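Local atomic coordinates of fructose-bisphosphate aldolase (PDB entry 4MOZ), a protein that belongs to the DeoC/LacD family of aldolases and folds as a TIM barrel of eight parallel strands. Residues V282-T285 with K286-A290. Sequence-based numbering, arbitrary orientation.
Sequences VRLT and KAISA
Lys286 lies back along Val282, one turn earlier in the same helix. Its CB sits 3.5 Å from Arg283 O. CG comes closer still to a backbone oxygen, 3.4 Å from Val282 O. Lys286 CG stands beside its own backbone N (chi1 -72°), and the chain is extended from there on. The chain therefore runs alongside the valine, in the same direction. CD passes the same Val282 oxygen, and CE rests 3.8 Å from Val282 CG1. NZ goes beyond the valine methyl to a salt bridge with Asp310.

Val282 O takes two donors. Lys286 N gives Val282 O the regular helical bond, 3.1 Å long. Thr285 OG1 gives Val282 O a shorter one of 2.6 Å. The hydroxyl is turned back to this oxygen because a chi1 of 66° folds OG1 back over its own backbone. It approaches at a C=O...O angle of 129°. Thr285 OG1 is also hydrogen-bonded to Val76 N.

All these residues belong to helix 278-294, which follows the last strand of the TIM barrel, 266-269. Thr285, Ile288 and Ser289 touch Met38 on the first strand, 37-41. Leu284 and Ala287 meet Phe305 of helix 298-305.

On another side of the helix, Leu284 and Ile288 make an apolar contact, with their side chains crossing at a slant. Ile288 CD1 reaches Leu284 CG at 3.9 Å. Ile288 N bonds to Leu284 O at 2.9 Å. Ser289 N bonds to Thr285 O at 2.8 Å, while Ser289 OG is hydrogen-bonded to Val76 O.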
loop_
_atom_site.group_PDB
_atom_site.type_symbol
_atom_site.label_atom_id
_atom_site.label_comp_id
_atom_site.label_asym_id
_atom_site.label_seq_id
_atom_site.Cartn_x
_atom_site.Cartn_y
_atom_site.Cartn_z
ATOM N N VAL C 282 9.673 -10.531 -42.060
ATOM C CA VAL C 282 9.021 -11.832 -42.198
ATOM C C VAL C 282 10.054 -12.933 -42.486
ATOM O O VAL C 282 10.048 -13.983 -41.838
ATOM C CB VAL C 282 7.912 -11.787 -43.278
ATOM C CG1 VAL C 282 7.492 -13.181 -43.714
ATOM C CG2 VAL C 282 6.704 -11.020 -42.765
ATOM N N ARG C 283 10.956 -12.675 -43.429
ATOM C CA ARG C 283 12.008 -13.640 -43.768
ATOM C C ARG C 283 12.948 -13.947 -42.599
ATOM O O ARG C 283 13.406 -15.081 -42.459
ATOM C CB ARG C 283 12.815 -13.190 -44.993
ATOM C CG ARG C 283 12.044 -13.253 -46.306
ATOM C CD ARG C 283 12.966 -13.229 -47.520
ATOM N NE ARG C 283 13.926 -12.126 -47.483
ATOM C CZ ARG C 283 13.710 -10.914 -47.990
ATOM N NH1 ARG C 283 12.556 -10.627 -48.582
ATOM N NH2 ARG C 283 14.654 -9.986 -47.904
ATOM N N LEU C 284 13.229 -12.945 -41.764
ATOM C CA LEU C 284 14.083 -13.157 -40.597
ATOM C C LEU C 284 13.398 -14.020 -39.536
ATOM O O LEU C 284 14.038 -14.886 -38.940
ATOM C CB LEU C 284 14.600 -11.839 -40.007
ATOM C CG LEU C 284 15.543 -11.958 -38.799
ATOM C CD1 LEU C 284 16.786 -12.782 -39.106
ATOM C CD2 LEU C 284 15.934 -10.585 -38.272
ATOM N N THR C 285 12.104 -13.797 -39.310
ATOM C CA THR C 285 11.358 -14.625 -38.356
ATOM C C THR C 285 11.402 -16.077 -38.819
ATOM O O THR C 285 11.542 -16.993 -38.004
ATOM C CB THR C 285 9.880 -14.196 -38.178
ATOM O OG1 THR C 285 9.153 -14.406 -39.397
ATOM C CG2 THR C 285 9.766 -12.733 -37.764
ATOM N N LYS C 286 11.299 -16.266 -40.134
ATOM C CA LYS C 286 11.311 -17.591 -40.742
ATOM C C LYS C 286 12.669 -18.252 -40.555
ATOM O O LYS C 286 12.738 -19.437 -40.231
ATOM C CB LYS C 286 10.915 -17.520 -42.222
ATOM C CG LYS C 286 9.435 -17.237 -42.436
ATOM C CD LYS C 286 9.067 -17.149 -43.909
ATOM C CE LYS C 286 7.562 -16.990 -44.072
ATOM N NZ LYS C 286 7.145 -16.947 -45.501
ATOM N N ALA C 287 13.736 -17.470 -40.726
ATOM C CA ALA C 287 15.107 -17.933 -40.492
ATOM C C ALA C 287 15.326 -18.342 -39.033
ATOM O O ALA C 287 15.859 -19.424 -38.758
ATOM C CB ALA C 287 16.109 -16.866 -40.905
ATOM N N ILE C 288 14.905 -17.478 -38.110
ATOM C CA ILE C 288 15.005 -17.755 -36.675
ATOM C C ILE C 288 14.204 -19.004 -36.302
ATOM O O ILE C 288 14.726 -19.904 -35.643
ATOM C CB ILE C 288 14.551 -16.546 -35.831
ATOM C CG1 ILE C 288 15.483 -15.350 -36.061
ATOM C CG2 ILE C 288 14.512 -16.905 -34.351
ATOM C CD1 ILE C 288 14.933 -14.032 -35.554
ATOM N N SER C 289 12.946 -19.059 -36.740
ATOM C CA SER C 289 12.063 -20.192 -36.464
ATOM C C SER C 289 12.563 -21.503 -37.075
ATOM O O SER C 289 12.290 -22.579 -36.541
ATOM C CB SER C 289 10.643 -19.904 -36.956
ATOM O OG SER C 289 9.953 -19.046 -36.063
ATOM N N ALA C 290 13.284 -21.413 -38.192
ATOM C CA ALA C 290 13.832 -22.602 -38.839
ATOM C C ALA C 290 14.917 -23.237 -37.978
ATOM O O ALA C 290 14.940 -24.456 -37.813
ATOM C CB ALA C 290 14.354 -22.279 -40.230
#